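Local coordinates for protein CD160 antigen (Homo sapiens, PDB 6NGG) that serves as an immune-cell receptor for classical and non-classical MHC class I molecules and for TNFRSF14, delivering stimulatory or inhibitory signals, at residues A[16-21]-A[67-72]; A[30-35]-A[49-54]; A[84-89]-A[100-105]. The protein carries 1 engineered substitution. All coordinates share one frame; numbering follows the deposited sequence.

Contact 1 (A[16-21]-A[67-72])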
loop_
_atom_site.group_PDB
_atom_site.type_symbol
_atom_site.label_atom_id
_atom_site.label_comp_id
_atom_site.label_asym_id
_atom_site.label_seq_id
_atom_site.Cartn_x
_atom_site.Cartn_y
_atom_site.Cartn_z
ATOM N N ASN A 16 3.251 -10.208 -2.918
ATOM C CA ASN A 16 3.565 -8.895 -2.378
ATOM C C ASN A 16 2.571 -7.834 -2.873
ATOM O O ASN A 16 2.390 -7.709 -4.101
ATOM C CB ASN A 16 4.979 -8.520 -2.832
ATOM C CG ASN A 16 5.994 -9.585 -2.533
ATOM O OD1 ASN A 16 6.193 -9.945 -1.394
ATOM N ND2 ASN A 16 6.633 -10.127 -3.601
ATOM N N LEU A 17 1.971 -7.064 -1.989
ATOM C CA LEU A 17 1.008 -6.026 -2.371
ATOM C C LEU A 17 1.738 -4.712 -2.192
ATOM O O LEU A 17 2.306 -4.450 -1.115
ATOM C CB LEU A 17 -0.245 -6.083 -1.518
ATOM C CG LEU A 17 -1.063 -7.381 -1.593
ATOM C CD1 LEU A 17 -2.334 -7.313 -0.730
ATOM C CD2 LEU A 17 -1.368 -7.815 -3.009
ATOM N N ILE A 18 1.774 -3.903 -3.238
ATOM C CA ILE A 18 2.639 -2.715 -3.316
ATOM C C ILE A 18 1.837 -1.413 -3.534
ATOM O O ILE A 18 1.084 -1.258 -4.484
ATOM C CB ILE A 18 3.712 -2.904 -4.384
ATOM C CG1 ILE A 18 4.446 -4.283 -4.194
ATOM C CG2 ILE A 18 4.674 -1.738 -4.426
ATOM C CD1 ILE A 18 5.171 -4.811 -5.403
ATOM N N CYS A 19 2.044 -0.464 -2.646
ATOM C CA CYS A 19 1.473 0.872 -2.739
ATOM C C CYS A 19 2.609 1.910 -2.982
ATOM O O CYS A 19 3.611 1.844 -2.290
ATOM C CB CYS A 19 0.847 1.214 -1.444
ATOM S SG CYS A 19 -0.457 0.134 -0.813
ATOM N N THR A 20 2.409 2.833 -3.934
ATOM C CA THR A 20 3.428 3.794 -4.348
ATOM C C THR A 20 2.809 5.154 -4.422
ATOM O O THR A 20 1.810 5.370 -5.149
ATOM C CB THR A 20 4.048 3.432 -5.685
ATOM O OG1 THR A 20 4.410 2.101 -5.634
ATOM C CG2 THR A 20 5.280 4.254 -5.963
ATOM N N VAL A 21 3.273 6.006 -3.553
ATOM C CA VAL A 21 2.943 7.410 -3.601
ATOM C C VAL A 21 3.951 8.140 -4.466
ATOM O O VAL A 21 5.118 8.031 -4.254
ATOM C CB VAL A 21 2.979 8.041 -2.179
ATOM C CG1 VAL A 21 2.671 9.517 -2.240
ATOM C CG2 VAL A 21 2.056 7.308 -1.226
ATOM N N SER A 67 9.094 9.249 -5.600
ATOM C CA SER A 67 8.190 8.244 -5.114
ATOM C C SER A 67 8.576 7.557 -3.788
ATOM O O SER A 67 9.686 7.530 -3.353
ATOM C CB SER A 67 7.976 7.156 -6.221
ATOM O OG SER A 67 9.187 6.418 -6.371
ATOM N N SER A 68 7.572 6.976 -3.169
ATOM C CA SER A 68 7.782 6.261 -1.920
ATOM C C SER A 68 6.948 5.005 -1.948
ATOM O O SER A 68 5.740 5.103 -2.275
ATOM C CB SER A 68 7.289 7.149 -0.776
ATOM O OG SER A 68 8.121 8.295 -0.552
ATOM N N GLN A 69 7.508 3.888 -1.459
ATOM C CA GLN A 69 6.843 2.619 -1.600
ATOM C C GLN A 69 6.560 1.941 -0.283
ATOM O O GLN A 69 7.412 1.970 0.614
ATOM C CB GLN A 69 7.662 1.706 -2.474
ATOM C CG GLN A 69 6.957 0.428 -2.851
ATOM C CD GLN A 69 7.928 -0.542 -3.484
ATOM O OE1 GLN A 69 8.228 -0.441 -4.689
ATOM N NE2 GLN A 69 8.417 -1.507 -2.687
ATOM N N LEU A 70 5.378 1.330 -0.202
ATOM C CA LEU A 70 5.011 0.398 0.906
ATOM C C LEU A 70 4.734 -0.985 0.341
ATOM O O LEU A 70 3.987 -1.130 -0.628
ATOM C CB LEU A 70 3.818 0.870 1.647
ATOM C CG LEU A 70 3.048 -0.109 2.553
ATOM C CD1 LEU A 70 3.954 -0.500 3.667
ATOM C CD2 LEU A 70 1.853 0.537 3.150
ATOM N N MET A 71 5.340 -2.012 0.933
ATOM C CA MET A 71 5.123 -3.409 0.432
ATOM C C MET A 71 4.641 -4.254 1.604
ATOM O O MET A 71 5.254 -4.198 2.716
ATOM C CB MET A 71 6.362 -3.982 -0.256
ATOM C CG MET A 71 6.242 -5.467 -0.636
ATOM S SD MET A 71 7.725 -6.233 -1.337
ATOM C CE MET A 71 7.770 -5.218 -2.740
ATOM N N PHE A 72 3.455 -4.846 1.432
ATOM C CA PHE A 72 2.902 -5.774 2.388
ATOM C C PHE A 72 3.093 -7.178 1.814
ATOM O O PHE A 72 2.648 -7.457 0.698
ATOM C CB PHE A 72 1.450 -5.464 2.616
ATOM C CG PHE A 72 0.758 -6.439 3.500
ATOM C CD1 PHE A 72 1.097 -6.521 4.841
ATOM C CD2 PHE A 72 -0.282 -7.236 3.008
ATOM C CE1 PHE A 72 0.433 -7.380 5.702
ATOM C CE2 PHE A 72 -0.929 -8.117 3.873
ATOM C CZ PHE A 72 -0.537 -8.220 5.201
#

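Contact 2 (A[30-35]-A[49-54]). Engineered in segment 30-35: M33 (natural residue Val).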
loop_
_atom_site.group_PDB
_atom_site.type_symbol
_atom_site.label_atom_id
_atom_site.label_comp_id
_atom_site.label_asym_id
_atom_site.label_seq_id
_atom_site.Cartn_x
_atom_site.Cartn_y
_atom_site.Cartn_z
ATOM N N GLY A 30 6.576 13.647 5.457
ATOM C CA GLY A 30 5.485 14.117 6.274
ATOM C C GLY A 30 4.163 13.434 5.929
ATOM O O GLY A 30 3.104 13.951 6.261
ATOM N N PHE A 31 4.200 12.276 5.284
ATOM C CA PHE A 31 2.955 11.500 5.069
ATOM C C PHE A 31 3.191 10.068 5.553
ATOM O O PHE A 31 4.314 9.597 5.575
ATOM C CB PHE A 31 2.436 11.503 3.603
ATOM C CG PHE A 31 3.418 11.014 2.597
ATOM C CD1 PHE A 31 3.584 9.618 2.343
ATOM C CD2 PHE A 31 4.187 11.917 1.889
ATOM C CE1 PHE A 31 4.488 9.166 1.434
ATOM C CE2 PHE A 31 5.121 11.440 0.955
ATOM C CZ PHE A 31 5.259 10.053 0.715
ATOM N N VAL A 32 2.116 9.411 5.954
ATOM C CA VAL A 32 2.095 7.983 6.241
ATOM C C VAL A 32 1.300 7.273 5.158
ATOM O O VAL A 32 0.270 7.756 4.694
ATOM C CB VAL A 32 1.524 7.700 7.655
ATOM C CG1 VAL A 32 0.091 8.221 7.800
ATOM C CG2 VAL A 32 1.594 6.236 8.018
ATOM N N MET A 33 1.828 6.122 4.750
ATOM C CA MET A 33 1.218 5.219 3.784
ATOM C C MET A 33 0.664 4.044 4.553
ATOM O O MET A 33 1.230 3.613 5.537
ATOM C CB MET A 33 2.255 4.691 2.784
ATOM C CG MET A 33 2.931 5.778 1.895
ATOM S SD MET A 33 4.319 5.129 0.792
ATOM C CE MET A 33 5.622 4.804 1.951
ATOM N N PHE A 34 -0.431 3.493 4.068
ATOM C CA PHE A 34 -1.041 2.316 4.696
ATOM C C PHE A 34 -1.966 1.560 3.735
ATOM O O PHE A 34 -2.401 2.048 2.754
ATOM C CB PHE A 34 -1.743 2.724 6.020
ATOM C CG PHE A 34 -2.706 3.930 5.899
ATOM C CD1 PHE A 34 -2.235 5.240 5.946
ATOM C CD2 PHE A 34 -4.070 3.726 5.778
ATOM C CE1 PHE A 34 -3.082 6.306 5.832
ATOM C CE2 PHE A 34 -4.940 4.795 5.679
ATOM C CZ PHE A 34 -4.432 6.090 5.668
ATOM N N LEU A 35 -2.191 0.313 4.048
ATOM C CA LEU A 35 -2.946 -0.568 3.205
ATOM C C LEU A 35 -4.029 -1.113 4.089
ATOM O O LEU A 35 -3.735 -1.650 5.169
ATOM C CB LEU A 35 -2.009 -1.727 2.752
ATOM C CG LEU A 35 -2.763 -2.906 2.053
ATOM C CD1 LEU A 35 -3.242 -2.474 0.668
ATOM C CD2 LEU A 35 -1.955 -4.100 1.919
ATOM N N LEU A 49 -3.555 -3.043 7.668
ATOM C CA LEU A 49 -2.686 -4.238 7.781
ATOM C C LEU A 49 -1.228 -3.880 7.938
ATOM O O LEU A 49 -0.468 -4.645 8.498
ATOM C CB LEU A 49 -2.804 -5.104 6.560
ATOM C CG LEU A 49 -4.212 -5.571 6.224
ATOM C CD1 LEU A 49 -4.185 -6.371 4.947
ATOM C CD2 LEU A 49 -4.778 -6.390 7.365
ATOM N N LYS A 50 -0.823 -2.739 7.409
ATOM C CA LYS A 50 0.537 -2.297 7.483
ATOM C C LYS A 50 0.620 -0.777 7.213
ATOM O O LYS A 50 -0.098 -0.266 6.376
ATOM C CB LYS A 50 1.362 -3.077 6.497
ATOM C CG LYS A 50 2.826 -2.662 6.609
ATOM C CD LYS A 50 3.778 -3.537 5.843
ATOM C CE LYS A 50 5.198 -3.160 6.223
ATOM N NZ LYS A 50 6.129 -3.984 5.426
ATOM N N GLN A 51 1.426 -0.052 7.982
ATOM C CA GLN A 51 1.611 1.401 7.750
ATOM C C GLN A 51 3.085 1.698 7.682
ATOM O O GLN A 51 3.878 0.883 8.140
ATOM C CB GLN A 51 1.027 2.241 8.839
ATOM C CG GLN A 51 1.488 1.947 10.283
ATOM C CD GLN A 51 0.810 2.848 11.273
ATOM O OE1 GLN A 51 -0.017 2.422 12.018
ATOM N NE2 GLN A 51 1.137 4.100 11.258
ATOM N N LEU A 52 3.462 2.835 7.116
ATOM C CA LEU A 52 4.878 3.111 6.983
ATOM C C LEU A 52 5.090 4.569 6.759
ATOM O O LEU A 52 4.427 5.146 5.882
ATOM C CB LEU A 52 5.457 2.327 5.795
ATOM C CG LEU A 52 6.937 2.528 5.508
ATOM C CD1 LEU A 52 7.790 2.102 6.665
ATOM C CD2 LEU A 52 7.313 1.838 4.195
ATOM N N ARG A 53 6.000 5.147 7.552
ATOM C CA ARG A 53 6.530 6.528 7.328
ATOM C C ARG A 53 7.997 6.362 6.985
ATOM O O ARG A 53 8.755 5.828 7.750
ATOM C CB ARG A 53 6.396 7.410 8.580
ATOM C CG ARG A 53 5.017 7.358 9.244
ATOM C CD ARG A 53 4.978 7.931 10.657
ATOM N NE ARG A 53 3.789 8.777 10.840
ATOM C CZ ARG A 53 3.661 10.020 10.341
ATOM N NH1 ARG A 53 4.646 10.609 9.628
ATOM N NH2 ARG A 53 2.538 10.695 10.552
ATOM N N LEU A 54 8.399 6.794 5.816
ATOM C CA LEU A 54 9.674 6.392 5.282
ATOM C C LEU A 54 10.719 7.459 5.567
ATOM O O LEU A 54 10.502 8.642 5.308
ATOM C CB LEU A 54 9.471 6.172 3.776
ATOM C CG LEU A 54 10.342 5.197 3.006
ATOM C CD1 LEU A 54 10.509 3.828 3.654
ATOM C CD2 LEU A 54 9.769 5.119 1.587
#

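Contact 3 (A[84-89]-A[100-105])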
loop_
_atom_site.group_PDB
_atom_site.type_symbol
_atom_site.label_atom_id
_atom_site.label_comp_id
_atom_site.label_asym_id
_atom_site.label_seq_id
_atom_site.Cartn_x
_atom_site.Cartn_y
_atom_site.Cartn_z
ATOM N N THR A 84 -11.072 -7.205 -0.376
ATOM C CA THR A 84 -10.940 -6.011 -1.157
ATOM C C THR A 84 -9.947 -5.117 -0.395
ATOM O O THR A 84 -10.069 -4.987 0.848
ATOM C CB THR A 84 -12.306 -5.304 -1.368
ATOM O OG1 THR A 84 -13.099 -6.072 -2.291
ATOM C CG2 THR A 84 -12.119 -3.949 -2.029
ATOM N N TYR A 85 -8.934 -4.661 -1.109
ATOM C CA TYR A 85 -7.866 -3.889 -0.526
ATOM C C TYR A 85 -7.774 -2.480 -1.129
ATOM O O TYR A 85 -8.182 -2.234 -2.241
ATOM C CB TYR A 85 -6.526 -4.595 -0.782
ATOM C CG TYR A 85 -6.312 -5.941 -0.109
ATOM C CD1 TYR A 85 -6.883 -7.131 -0.635
ATOM C CD2 TYR A 85 -5.556 -6.055 1.032
ATOM C CE1 TYR A 85 -6.646 -8.365 -0.038
ATOM C CE2 TYR A 85 -5.299 -7.304 1.624
ATOM C CZ TYR A 85 -5.899 -8.457 1.102
ATOM O OH TYR A 85 -5.683 -9.707 1.678
ATOM N N GLN A 86 -7.172 -1.582 -0.379
ATOM C CA GLN A 86 -6.931 -0.226 -0.825
ATOM C C GLN A 86 -5.700 0.316 -0.154
ATOM O O GLN A 86 -5.543 0.188 1.071
ATOM C CB GLN A 86 -8.137 0.658 -0.505
ATOM C CG GLN A 86 -8.037 2.022 -1.177
ATOM C CD GLN A 86 -9.192 2.966 -0.905
ATOM O OE1 GLN A 86 -9.591 3.699 -1.835
ATOM N NE2 GLN A 86 -9.732 2.984 0.311
ATOM N N CYS A 87 -4.861 0.911 -0.985
ATOM C CA CYS A 87 -3.691 1.721 -0.578
ATOM C C CYS A 87 -4.174 3.148 -0.273
ATOM O O CYS A 87 -4.879 3.763 -1.101
ATOM C CB CYS A 87 -2.688 1.829 -1.734
ATOM S SG CYS A 87 -1.878 0.263 -2.228
ATOM N N CYS A 88 -3.705 3.715 0.849
ATOM C CA CYS A 88 -3.995 5.085 1.202
ATOM C C CYS A 88 -2.768 5.817 1.738
ATOM O O CYS A 88 -1.772 5.211 2.140
ATOM C CB CYS A 88 -5.140 5.068 2.241
ATOM S SG CYS A 88 -6.699 4.488 1.471
ATOM N N ALA A 89 -2.827 7.134 1.740
ATOM C CA ALA A 89 -1.788 7.902 2.437
ATOM C C ALA A 89 -2.350 9.183 2.996
ATOM O O ALA A 89 -3.321 9.742 2.443
ATOM C CB ALA A 89 -0.577 8.133 1.541
ATOM N N GLY A 100 -5.967 5.039 -3.223
ATOM C CA GLY A 100 -5.802 4.272 -4.407
ATOM C C GLY A 100 -7.090 3.653 -4.880
ATOM O O GLY A 100 -8.134 3.776 -4.228
ATOM N N HIS A 101 -7.024 2.931 -5.997
ATOM C CA HIS A 101 -8.217 2.196 -6.485
ATOM C C HIS A 101 -8.357 0.923 -5.707
ATOM O O HIS A 101 -7.381 0.397 -5.223
ATOM C CB HIS A 101 -8.067 1.818 -7.961
ATOM C CG HIS A 101 -8.100 2.997 -8.860
ATOM N ND1 HIS A 101 -7.235 3.158 -9.917
ATOM C CD2 HIS A 101 -8.897 4.089 -8.851
ATOM C CE1 HIS A 101 -7.509 4.295 -10.534
ATOM N NE2 HIS A 101 -8.510 4.878 -9.903
ATOM N N PHE A 102 -9.549 0.369 -5.653
ATOM C CA PHE A 102 -9.777 -0.870 -4.887
ATOM C C PHE A 102 -9.300 -2.036 -5.720
ATOM O O PHE A 102 -9.489 -1.996 -6.914
ATOM C CB PHE A 102 -11.295 -0.994 -4.611
ATOM C CG PHE A 102 -11.802 0.025 -3.611
ATOM C CD1 PHE A 102 -11.528 -0.122 -2.282
ATOM C CD2 PHE A 102 -12.543 1.126 -4.008
ATOM C CE1 PHE A 102 -11.972 0.789 -1.354
ATOM C CE2 PHE A 102 -12.967 2.075 -3.070
ATOM C CZ PHE A 102 -12.695 1.892 -1.741
ATOM N N PHE A 103 -8.688 -3.074 -5.119
ATOM C CA PHE A 103 -8.431 -4.294 -5.849
ATOM C C PHE A 103 -8.735 -5.490 -5.008
ATOM O O PHE A 103 -8.914 -5.337 -3.781
ATOM C CB PHE A 103 -6.962 -4.296 -6.355
ATOM C CG PHE A 103 -5.931 -4.202 -5.270
ATOM C CD1 PHE A 103 -5.567 -2.952 -4.734
ATOM C CD2 PHE A 103 -5.317 -5.353 -4.766
ATOM C CE1 PHE A 103 -4.580 -2.883 -3.757
ATOM C CE2 PHE A 103 -4.337 -5.274 -3.785
ATOM C CZ PHE A 103 -3.966 -4.018 -3.297
ATOM N N SER A 104 -8.741 -6.688 -5.588
ATOM C CA SER A 104 -9.166 -7.851 -4.771
ATOM C C SER A 104 -8.264 -8.993 -4.976
ATOM O O SER A 104 -7.714 -9.183 -6.107
ATOM C CB SER A 104 -10.591 -8.339 -5.153
ATOM O OG SER A 104 -11.468 -7.272 -5.295
ATOM N N ILE A 105 -8.135 -9.752 -3.881
ATOM C CA ILE A 105 -7.553 -11.046 -3.853
ATOM C C ILE A 105 -8.704 -12.044 -3.658
ATOM O O ILE A 105 -9.546 -11.888 -2.739
ATOM C CB ILE A 105 -6.564 -11.228 -2.686
ATOM C CG1 ILE A 105 -5.219 -10.649 -2.976
ATOM C CG2 ILE A 105 -6.219 -12.689 -2.456
ATOM C CD1 ILE A 105 -5.218 -9.253 -3.408
HETATM O O HOH W 1 -5.162 0.877 -3.820
#

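Contact 1 (A[16-21]-A[67-72])
S67 and S68 meet T20 and V21 at one end of the antiparallel B-E strand pair of an immunoglobulin sandwich. S67 CB lies 4.0 Å from T20 CG2. S68 makes a hydrogen-bonded pair with V21; of its two backbone bonds, V21 N to S68 O is bent to 148°. The S68 hydroxyl turns away from the pairing to R56 and H23. Q69 crosses I18 at a slant: its CG lies 3.5 Å from I18 CG2, and its terminal amide stays close to the same methyl. L70 faces C19 through two nearly straight backbone bonds, with L70 N 2.8 Å from C19 O. L70 CB and C19 CB are 4.3 Å apart on the face turned to the second sheet, the side on which C19 forms its disulfide with C87. M71 returns to the outer face beside I18. The bend at its chi3 (-63°) brings CE back to 3.7 Å from I18 CD1, while SD rests 3.9 Å from N16 CB. N16 itself is held through OD1 by T73 and R14, and through ND2 by S9. F72 completes the inward row of V21, S68, C19, L70 and L17. Its backbone oxygen takes a nearly linear bond from L17 N, and L17 CD1 lies at the edge of its ring, near the ring plane, 4.3 Å from F72 CD2.

Contact 2 (A[30-35]-A[49-54])
M33, an engineered methionine where the natural chain has valine, lies side by side with L52 on the inward face of an antiparallel pair, the C and C' strands of the immunoglobulin fold. Its CG stands beside the backbone N, and a bend at chi3 (-72°) swings CE to 4.1 Å from L52 CD2, close to L54 CD2 as well. Further along, L35, on the face of M33, brings CD2 to 4.4 Å from L49 CD1, a loose apolar contact. The backbone bonds beneath are uneven. M33 N reaches L52 O at 3.0 Å in a nearly straight line, whereas the return bond from L52 N to M33 O is bent to 141°. Beyond them L35 N reaches K50 O in a long bond of 3.2 Å, and L49 N bonds to L35 O at 2.9 Å. On the other face F34 and Q51 form a non-hydrogen-bonded pair. F34 CB sits 3.4 Å from K50 O, but a chi1 of 50° carries the ring off from this segment toward C43, P45 and C88. The polar rim is formed by Q51 and R53 around V32. The R53 guanidinium lies with one face over V32 CB, shifted toward the rim of the group, and R53 CG touches V32 CG2 at 3.8 Å. Q51 NE2 approaches that methyl too. K50 runs out extended, and its NZ is hydrogen-bonded to M71 O of strand 67-74. Strand 50-52 is an outermost strand of its sheet within the chain, while strand 31-37 lies between it and strand 83-91 and packs M33 and L35 against V21 and C19 of strand 14-22.

Contact 3 (A[84-89]-A[100-105])
Y85 and F103 face each other on the buried side of the F-G hairpin of the immunoglobulin domain. Y85 CB sits over a face of the F103 ring, 3.9 Å from its centroid, in a CH-pi contact. The two rings run nearly parallel, 16° apart, but are slid so far that they barely overlap. F103 reaches this place because its CG stands between the backbone N and the carbonyl carbon (chi1 60°), folding the ring back across the neighbouring strand. I105 CD1 meets Y85 CE1 at 3.8 Å. On the opposite face the extended Q86 lies across F102, its amide stacked on the ring with the planes 28° apart; Q86 CD is 3.6 Å from F102 CE1. T84 CG2 touches the same ring. Backbone bonds fix these positions: Y85 N reaches F103 O at 2.8 Å in a nearly straight line, F103 N returns to Y85 O, and G100 N binds C87 O at 2.7 Å. Between these anchor points the strands part, and a water takes a bond from C87 N (2.9 Å to the water oxygen) and gives one to H101 O, lying in the plane of the F103 ring at its edge. Farther out, Q99 NE2 is the partner of Q86 OE1 as modelled, though G100 O, 2.8 Å from that OE1, makes the amide's orientation doubtful. Y85 OH bonds to the backbone oxygen of H81, four residues earlier, the tyrosine corner familiar from immunoglobulin strands. The water thus bridges the strands where regular pairing is interrupted, giving the buried C87 amide an acceptor, and probably stands in for a direct bond.

Overall arrangement
The three contacts belong to one V-type immunoglobulin domain: contact 1 lies in one sheet of the sandwich, contacts 2 and 3 in the other. The C19 SG to C87 SG disulfide, 2.0 Å long, pins contact 1 to contact 3, whose centres are about 11 Å apart. L17 CD1 adds packing on Y85 CE2 at 3.8 Å. Contact 2 is nested along the chain within contact 1, about 9 Å away centre to centre, and V21 CG2 meets M33 CG at 3.6 Å between them. Contacts 2 and 3, about 14 Å apart between centres, share a sheet through adjacent strands 31-37 and 83-91, where F34 O lies 2.8 Å from C88 N.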